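Local structure of 4-hydroxy-tetrahydrodipicolinate synthase (Aquifex aeolicus, 2EHH) at residues A[9-12]-A[17-20]; A[25-30]-A[68-73]; A[61-66]-A[94-99]. The protein probably catalyses the condensation of pyruvate with aspartate semialdehyde to 4-hydroxy-tetrahydrodipicolinate, a step of lysine biosynthesis. All coordinates share one frame; numbering follows the deposited sequence.

Contact 1 (A[9-12]-A[17-20])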
loop_
_atom_site.group_PDB
_atom_site.type_symbol
_atom_site.label_atom_id
_atom_site.label_comp_id
_atom_site.label_asym_id
_atom_site.label_seq_id
_atom_site.Cartn_x
_atom_site.Cartn_y
_atom_site.Cartn_z
ATOM N N LEU A 9 -1.920 -5.129 -28.993
ATOM C CA LEU A 9 -1.016 -4.651 -30.028
ATOM C C LEU A 9 -0.456 -3.247 -29.843
ATOM O O LEU A 9 -1.179 -2.315 -29.492
ATOM C CB LEU A 9 -1.721 -4.735 -31.383
ATOM C CG LEU A 9 -0.826 -4.884 -32.609
ATOM C CD1 LEU A 9 -0.207 -6.270 -32.611
ATOM C CD2 LEU A 9 -1.651 -4.679 -33.876
ATOM N N ILE A 10 0.842 -3.107 -30.078
ATOM C CA ILE A 10 1.495 -1.807 -29.997
ATOM C C ILE A 10 1.014 -1.023 -31.216
ATOM O O ILE A 10 0.496 -1.613 -32.163
ATOM C CB ILE A 10 3.029 -1.930 -30.120
ATOM C CG1 ILE A 10 3.378 -2.665 -31.420
ATOM C CG2 ILE A 10 3.595 -2.668 -28.918
ATOM C CD1 ILE A 10 4.851 -2.627 -31.782
ATOM N N THR A 11 1.176 0.295 -31.187
ATOM C CA THR A 11 0.797 1.129 -32.324
ATOM C C THR A 11 2.085 1.705 -32.907
ATOM O O THR A 11 2.712 2.585 -32.313
ATOM C CB THR A 11 -0.127 2.292 -31.913
ATOM O OG1 THR A 11 -1.330 1.773 -31.336
ATOM C CG2 THR A 11 -0.486 3.141 -33.135
ATOM N N PRO A 12 2.514 1.191 -34.071
ATOM C CA PRO A 12 3.734 1.650 -34.742
ATOM C C PRO A 12 3.643 3.122 -35.134
ATOM O O PRO A 12 2.592 3.590 -35.575
ATOM C CB PRO A 12 3.816 0.746 -35.972
ATOM C CG PRO A 12 3.101 -0.493 -35.545
ATOM C CD PRO A 12 1.917 0.053 -34.792
ATOM N N GLU A 17 3.674 9.989 -37.204
ATOM C CA GLU A 17 2.338 9.598 -37.637
ATOM C C GLU A 17 2.176 8.093 -37.442
ATOM O O GLU A 17 3.164 7.372 -37.304
ATOM C CB GLU A 17 2.154 9.951 -39.117
ATOM C CG GLU A 17 0.710 10.172 -39.545
ATOM C CD GLU A 17 0.173 11.541 -39.140
ATOM O OE1 GLU A 17 -1.056 11.752 -39.235
ATOM O OE2 GLU A 17 0.977 12.408 -38.736
ATOM N N VAL A 18 0.936 7.614 -37.413
ATOM C CA VAL A 18 0.707 6.183 -37.268
ATOM C C VAL A 18 1.287 5.495 -38.503
ATOM O O VAL A 18 0.982 5.883 -39.632
ATOM C CB VAL A 18 -0.798 5.854 -37.173
ATOM C CG1 VAL A 18 -1.006 4.347 -37.256
ATOM C CG2 VAL A 18 -1.367 6.395 -35.871
ATOM N N ASP A 19 2.125 4.485 -38.277
ATOM C CA ASP A 19 2.775 3.726 -39.350
ATOM C C ASP A 19 1.864 2.575 -39.792
ATOM O O ASP A 19 1.990 1.448 -39.310
ATOM C CB ASP A 19 4.108 3.170 -38.840
ATOM C CG ASP A 19 4.942 2.529 -39.935
ATOM O OD1 ASP A 19 4.401 2.239 -41.023
ATOM O OD2 ASP A 19 6.146 2.302 -39.695
ATOM N N TYR A 20 0.958 2.863 -40.721
ATOM C CA TYR A 20 0.013 1.864 -41.200
ATOM C C TYR A 20 0.590 0.641 -41.902
ATOM O O TYR A 20 0.028 -0.447 -41.795
ATOM C CB TYR A 20 -1.040 2.544 -42.074
ATOM C CG TYR A 20 -1.974 3.390 -41.247
ATOM C CD1 TYR A 20 -2.962 2.800 -40.459
ATOM C CD2 TYR A 20 -1.815 4.774 -41.178
ATOM C CE1 TYR A 20 -3.765 3.565 -39.618
ATOM C CE2 TYR A 20 -2.611 5.547 -40.340
ATOM C CZ TYR A 20 -3.582 4.935 -39.561
ATOM O OH TYR A 20 -4.357 5.693 -38.717
#
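The carbonyl oxygen of Pro-12 is gripped by the backbone of Asp-19, whose N lies 2.9 Å from Pro-12 O in an almost straight hydrogen bond of 174°. Just beyond this bond, antiparallel strands 13-14 and 17-18 form a tiny hairpin, so the pair joins the residue entering the hairpin to the residue leaving it. Beside the bond the side chains pack through their first carbons, with Pro-12 CB 3.8 Å from Asp-19 CB. Through CB the proline ring thus touches CB of the N-cap residue, with Asp-19 O close by. In Asp-19 the carboxylate carbon is anti to its own N (chi1 -172°), and OD1 caps Ala-22 N at the start of helix 20-31. One residue therefore closes the hairpin with its backbone and caps the first turn of the helix with its side chain. Val-18 makes a looser apolar approach, its CG1 standing 4.3 Å from Thr-11 CG2. The hydroxyl of Thr-11 is taken by Gly-45 O, and its carbonyl by Lys-253. The side chains of Thr-11 and Thr-44, a predicted pyruvate-binding residue, are about 8 Å apart. The contact lies in the linker from barrel strand 4-8 to helix 20-31: Pro-12 also packs on Ala-22 and Leu-26 of that helix, whereas Val-18 meets Glu-54 and Val-58 of helix 52-66.

Contact 2 (A[25-30]-A[68-73])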
loop_
_atom_site.group_PDB
_atom_site.type_symbol
_atom_site.label_atom_id
_atom_site.label_comp_id
_atom_site.label_asym_id
_atom_site.label_seq_id
_atom_site.Cartn_x
_atom_site.Cartn_y
_atom_site.Cartn_z
ATOM N N ASN A 25 1.480 -5.157 -41.312
ATOM C CA ASN A 25 2.336 -6.333 -41.219
ATOM C C ASN A 25 2.222 -6.999 -39.851
ATOM O O ASN A 25 2.359 -8.215 -39.724
ATOM C CB ASN A 25 3.784 -5.951 -41.513
ATOM C CG ASN A 25 4.009 -5.642 -42.984
ATOM O OD1 ASN A 25 3.430 -4.704 -43.528
ATOM N ND2 ASN A 25 4.844 -6.438 -43.635
ATOM N N LEU A 26 1.964 -6.188 -38.833
ATOM C CA LEU A 26 1.804 -6.684 -37.472
ATOM C C LEU A 26 0.547 -7.560 -37.451
ATOM O O LEU A 26 0.519 -8.622 -36.826
ATOM C CB LEU A 26 1.644 -5.495 -36.519
ATOM C CG LEU A 26 2.575 -5.325 -35.315
ATOM C CD1 LEU A 26 4.002 -5.729 -35.655
ATOM C CD2 LEU A 26 2.505 -3.864 -34.857
ATOM N N ILE A 27 -0.492 -7.114 -38.150
ATOM C CA ILE A 27 -1.735 -7.870 -38.207
ATOM C C ILE A 27 -1.523 -9.221 -38.893
ATOM O O ILE A 27 -1.994 -10.246 -38.408
ATOM C CB ILE A 27 -2.833 -7.066 -38.931
ATOM C CG1 ILE A 27 -3.204 -5.847 -38.079
ATOM C CG2 ILE A 27 -4.058 -7.939 -39.175
ATOM C CD1 ILE A 27 -4.284 -4.963 -38.672
ATOM N N GLU A 28 -0.809 -9.218 -40.013
ATOM C CA GLU A 28 -0.534 -10.456 -40.741
ATOM C C GLU A 28 0.317 -11.373 -39.868
ATOM O O GLU A 28 0.142 -12.591 -39.863
ATOM C CB GLU A 28 0.209 -10.141 -42.044
ATOM C CG GLU A 28 -0.572 -9.230 -42.977
ATOM C CD GLU A 28 -1.852 -9.872 -43.484
ATOM O OE1 GLU A 28 -2.786 -9.125 -43.837
ATOM O OE2 GLU A 28 -1.922 -11.118 -43.536
ATOM N N PHE A 29 1.246 -10.772 -39.132
ATOM C CA PHE A 29 2.125 -11.512 -38.233
ATOM C C PHE A 29 1.283 -12.368 -37.288
ATOM O O PHE A 29 1.558 -13.555 -37.091
ATOM C CB PHE A 29 2.981 -10.522 -37.432
ATOM C CG PHE A 29 3.873 -11.159 -36.400
ATOM C CD1 PHE A 29 4.876 -12.052 -36.770
ATOM C CD2 PHE A 29 3.738 -10.828 -35.054
ATOM C CE1 PHE A 29 5.733 -12.600 -35.815
ATOM C CE2 PHE A 29 4.590 -11.369 -34.091
ATOM C CZ PHE A 29 5.590 -12.255 -34.472
ATOM N N HIS A 30 0.246 -11.773 -36.710
ATOM C CA HIS A 30 -0.597 -12.513 -35.782
ATOM C C HIS A 30 -1.542 -13.495 -36.447
ATOM O O HIS A 30 -1.871 -14.528 -35.868
ATOM C CB HIS A 30 -1.359 -11.549 -34.874
ATOM C CG HIS A 30 -0.489 -10.948 -33.816
ATOM N ND1 HIS A 30 0.090 -9.706 -33.947
ATOM C CD2 HIS A 30 0.009 -11.479 -32.675
ATOM C CE1 HIS A 30 0.913 -9.498 -32.934
ATOM N NE2 HIS A 30 0.884 -10.559 -32.149
ATOM N N GLY A 68 -11.998 -10.500 -40.604
ATOM C CA GLY A 68 -12.535 -11.746 -40.084
ATOM C C GLY A 68 -11.605 -12.923 -39.881
ATOM O O GLY A 68 -12.023 -13.939 -39.327
ATOM N N ARG A 69 -10.356 -12.816 -40.322
ATOM C CA ARG A 69 -9.415 -13.919 -40.146
ATOM C C ARG A 69 -9.043 -14.084 -38.672
ATOM O O ARG A 69 -8.666 -15.170 -38.227
ATOM C CB ARG A 69 -8.163 -13.684 -40.983
ATOM C CG ARG A 69 -8.403 -13.782 -42.486
ATOM C CD ARG A 69 -7.136 -13.431 -43.236
ATOM N NE ARG A 69 -6.781 -12.030 -43.032
ATOM C CZ ARG A 69 -5.584 -11.514 -43.287
ATOM N NH1 ARG A 69 -4.614 -12.284 -43.753
ATOM N NH2 ARG A 69 -5.361 -10.221 -43.079
ATOM N N ILE A 70 -9.149 -12.991 -37.925
ATOM C CA ILE A 70 -8.870 -12.984 -36.493
ATOM C C ILE A 70 -9.771 -11.909 -35.903
ATOM O O ILE A 70 -10.111 -10.940 -36.583
ATOM C CB ILE A 70 -7.404 -12.629 -36.193
ATOM C CG1 ILE A 70 -7.047 -11.306 -36.869
ATOM C CG2 ILE A 70 -6.488 -13.757 -36.653
ATOM C CD1 ILE A 70 -5.612 -10.896 -36.678
ATOM N N LYS A 71 -10.172 -12.079 -34.651
ATOM C CA LYS A 71 -11.041 -11.095 -34.023
ATOM C C LYS A 71 -10.306 -9.775 -33.799
ATOM O O LYS A 71 -9.087 -9.743 -33.613
ATOM C CB LYS A 71 -11.565 -11.622 -32.687
ATOM C CG LYS A 71 -12.412 -12.882 -32.782
ATOM C CD LYS A 71 -13.710 -12.631 -33.527
ATOM C CE LYS A 71 -14.670 -13.806 -33.370
ATOM N NZ LYS A 71 -15.041 -14.040 -31.938
ATOM N N VAL A 72 -11.062 -8.686 -33.834
ATOM C CA VAL A 72 -10.507 -7.366 -33.615
ATOM C C VAL A 72 -11.289 -6.720 -32.490
ATOM O O VAL A 72 -12.505 -6.551 -32.584
ATOM C CB VAL A 72 -10.606 -6.469 -34.871
ATOM C CG1 VAL A 72 -10.090 -5.069 -34.548
ATOM C CG2 VAL A 72 -9.798 -7.075 -36.014
ATOM N N ILE A 73 -10.579 -6.393 -31.414
ATOM C CA ILE A 73 -11.171 -5.741 -30.253
ATOM C C ILE A 73 -10.619 -4.318 -30.228
ATOM O O ILE A 73 -9.414 -4.102 -30.370
ATOM C CB ILE A 73 -10.775 -6.459 -28.940
ATOM C CG1 ILE A 73 -11.191 -7.935 -29.005
ATOM C CG2 ILE A 73 -11.451 -5.787 -27.755
ATOM C CD1 ILE A 73 -10.702 -8.776 -27.828
#
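A bend at chi2 (-65°) folds the chain of Glu-28 back from a bond that points away from residues 68-73, and a matching bend at chi3 (-66°) in Arg-69 carries its guanidinium out to meet the carboxylate. The result is an end-on, two-nitrogen salt bridge: Arg-69 NH2 lies 2.9 Å from Glu-28 OE1, and Arg-69 NH1 the same 2.9 Å from Glu-28 OE2. The two planes are turned 40° apart. OE1 lies close to the guanidinium plane, yet because of the twist is met from above the carboxylate plane; OE2 is met nearer its own plane, on the syn side. Arg-69 is held further by the end of helix 52-66, where NH2 also donates to Arg-65 O and NE to Ala-66 O. These bonds should fix the rotation of the guanidinium. In this TIM barrel the bridge ties the helix after the first strand to the loop entering the third, strand 71-75, past the end of helix 52-66. Ile-70 CD1 reaches Ile-27 CG2 at 4.2 Å, a buried apolar contact between the two isoleucines, close to the Ile-27 carbonyl. Ile-27 packs as well on Ala-62 and Arg-65, and Ile-70 on Ile-38. Within the same helix, Leu-26 O accepts from both His-30 N and His-30 ND1, which approach from opposite faces of its carbonyl plane.

Contact 3 (A[61-66]-A[94-99])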
loop_
_atom_site.group_PDB
_atom_site.type_symbol
_atom_site.label_atom_id
_atom_site.label_comp_id
_atom_site.label_asym_id
_atom_site.label_seq_id
_atom_site.Cartn_x
_atom_site.Cartn_y
_atom_site.Cartn_z
ATOM N N PHE A 61 -9.043 0.626 -39.764
ATOM C CA PHE A 61 -7.980 -0.010 -40.541
ATOM C C PHE A 61 -7.761 -1.472 -40.139
ATOM O O PHE A 61 -7.624 -2.351 -40.992
ATOM C CB PHE A 61 -6.668 0.758 -40.354
ATOM C CG PHE A 61 -5.488 0.123 -41.034
ATOM C CD1 PHE A 61 -5.285 0.286 -42.399
ATOM C CD2 PHE A 61 -4.588 -0.654 -40.314
ATOM C CE1 PHE A 61 -4.198 -0.313 -43.036
ATOM C CE2 PHE A 61 -3.500 -1.257 -40.941
ATOM C CZ PHE A 61 -3.305 -1.086 -42.304
ATOM N N ALA A 62 -7.709 -1.726 -38.835
ATOM C CA ALA A 62 -7.490 -3.079 -38.332
ATOM C C ALA A 62 -8.612 -4.017 -38.759
ATOM O O ALA A 62 -8.358 -5.153 -39.150
ATOM C CB ALA A 62 -7.374 -3.064 -36.808
ATOM N N VAL A 63 -9.851 -3.544 -38.674
ATOM C CA VAL A 63 -10.991 -4.364 -39.060
ATOM C C VAL A 63 -10.885 -4.741 -40.534
ATOM O O VAL A 63 -11.075 -5.902 -40.901
ATOM C CB VAL A 63 -12.326 -3.623 -38.799
ATOM C CG1 VAL A 63 -13.494 -4.397 -39.413
ATOM C CG2 VAL A 63 -12.541 -3.463 -37.301
ATOM N N LYS A 64 -10.564 -3.761 -41.377
ATOM C CA LYS A 64 -10.427 -4.006 -42.810
ATOM C C LYS A 64 -9.295 -4.974 -43.131
ATOM O O LYS A 64 -9.459 -5.878 -43.946
ATOM C CB LYS A 64 -10.183 -2.692 -43.562
ATOM C CG LYS A 64 -11.399 -1.793 -43.694
ATOM C CD LYS A 64 -11.040 -0.515 -44.444
ATOM C CE LYS A 64 -12.275 0.311 -44.784
ATOM N NZ LYS A 64 -13.059 0.698 -43.579
ATOM N N ARG A 65 -8.141 -4.791 -42.495
ATOM C CA ARG A 65 -7.010 -5.667 -42.762
ATOM C C ARG A 65 -7.225 -7.079 -42.239
ATOM O O ARG A 65 -7.045 -8.047 -42.979
ATOM C CB ARG A 65 -5.719 -5.092 -42.172
ATOM C CG ARG A 65 -5.316 -3.734 -42.730
ATOM C CD ARG A 65 -5.524 -3.629 -44.243
ATOM N NE ARG A 65 -4.853 -4.681 -45.005
ATOM C CZ ARG A 65 -3.536 -4.789 -45.152
ATOM N NH1 ARG A 65 -2.720 -3.907 -44.585
ATOM N NH2 ARG A 65 -3.035 -5.777 -45.883
ATOM N N ALA A 66 -7.604 -7.203 -40.969
ATOM C CA ALA A 66 -7.832 -8.524 -40.393
ATOM C C ALA A 66 -8.906 -9.230 -41.219
ATOM O O ALA A 66 -8.762 -10.399 -41.571
ATOM C CB ALA A 66 -8.279 -8.400 -38.941
ATOM N N VAL A 94 -17.773 0.399 -37.604
ATOM C CA VAL A 94 -16.788 -0.110 -38.549
ATOM C C VAL A 94 -16.526 -1.614 -38.517
ATOM O O VAL A 94 -15.613 -2.096 -39.186
ATOM C CB VAL A 94 -15.439 0.643 -38.415
ATOM C CG1 VAL A 94 -15.658 2.133 -38.642
ATOM C CG2 VAL A 94 -14.825 0.391 -37.053
ATOM N N GLY A 95 -17.310 -2.354 -37.736
ATOM C CA GLY A 95 -17.152 -3.801 -37.708
ATOM C C GLY A 95 -16.270 -4.468 -36.669
ATOM O O GLY A 95 -15.916 -5.639 -36.829
ATOM N N ALA A 96 -15.906 -3.757 -35.608
ATOM C CA ALA A 96 -15.075 -4.366 -34.574
ATOM C C ALA A 96 -15.874 -5.483 -33.895
ATOM O O ALA A 96 -17.086 -5.363 -33.720
ATOM C CB ALA A 96 -14.658 -3.310 -33.546
ATOM N N ASP A 97 -15.197 -6.563 -33.512
ATOM C CA ASP A 97 -15.863 -7.684 -32.854
ATOM C C ASP A 97 -16.188 -7.415 -31.391
ATOM O O ASP A 97 -17.089 -8.031 -30.819
ATOM C CB ASP A 97 -15.002 -8.939 -32.958
ATOM C CG ASP A 97 -14.693 -9.306 -34.390
ATOM O OD1 ASP A 97 -13.555 -9.053 -34.844
ATOM O OD2 ASP A 97 -15.598 -9.836 -35.065
ATOM N N GLY A 98 -15.453 -6.493 -30.782
ATOM C CA GLY A 98 -15.701 -6.167 -29.391
ATOM C C GLY A 98 -15.050 -4.854 -29.014
ATOM O O GLY A 98 -14.217 -4.335 -29.758
ATOM N N ALA A 99 -15.441 -4.315 -27.865
ATOM C CA ALA A 99 -14.887 -3.058 -27.378
ATOM C C ALA A 99 -14.326 -3.249 -25.971
ATOM O O ALA A 99 -15.006 -3.780 -25.095
ATOM C CB ALA A 99 -15.965 -1.979 -27.360
HETATM O O HOH W 1 -14.033 -1.421 -41.320
#
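Val-63 spreads its two methyl branches over the turn formed by Val-94, Gly-95 and Ala-96, CG1 meeting mainly the carbonyls of Val-94 and Gly-95, CG2 mainly Ala-96. CG1, anti to the backbone N (chi1 171°), presses on the carbonyl of Val-94, with Val-63 CG1 only 3.1 Å from Val-94 O, and sits 3.8 Å from Gly-95 O. The other methyl turns to the exit of the turn: Val-63 CG2 is 3.8 Å from Ala-96 N and 4.3 Å from Ala-96 CB. A looser touch joins Val-63 CG2 to Val-94 CG2 at 4.5 Å. The valine thus packs against backbone as much as against side chains. The turn is a Schellman motif ending helix 81-93, with Gly-95 at its C-prime position; the positive phi of this glycine (94°) reverses the chain before it enters barrel strand 98-102. Val-94 O, pressed by the methyl, still finds a polar partner, for a water lying 2.7 Å from Val-94 O donates to it and accepts in turn from Lys-64 NZ, at 3.2 Å. Val-63 also packs on Val-72 of strand 71-75, while Val-94 reaches back to Ile-59 and Glu-60 of helix 52-66. With no direct hydrogen bond between the segments, van der Waals packing of one valine, part of it against carbonyl oxygens, joins helix 52-66 to the end of helix 81-93, and the polar link found here is through one water.

How the contacts relate
The three contacts follow the early part of the TIM barrel. Contact 1 closes first along the chain and leads directly into helix 20-31, the first partner of contact 2; contacts 2 and 3 then interleave, because residues 61-66 precede residues 68-73, so the four segments alternate. Their centres are about 9 Å apart, against about 14 and 15 Å from contact 1 to contacts 2 and 3. Strands 71-75 and 98-102 are barrel neighbours, and Asp-97 OD1 probably accepts a hydrogen bond from Val-72 N. Leu-26 and His-30 pack against residues 9-12, while Phe-61 meets Tyr-20. Together they tie helices 20-31 and 52-66 to one another and to the loops entering strands 71-75 and 98-102, contact 1 lying nearest the predicted pyruvate site.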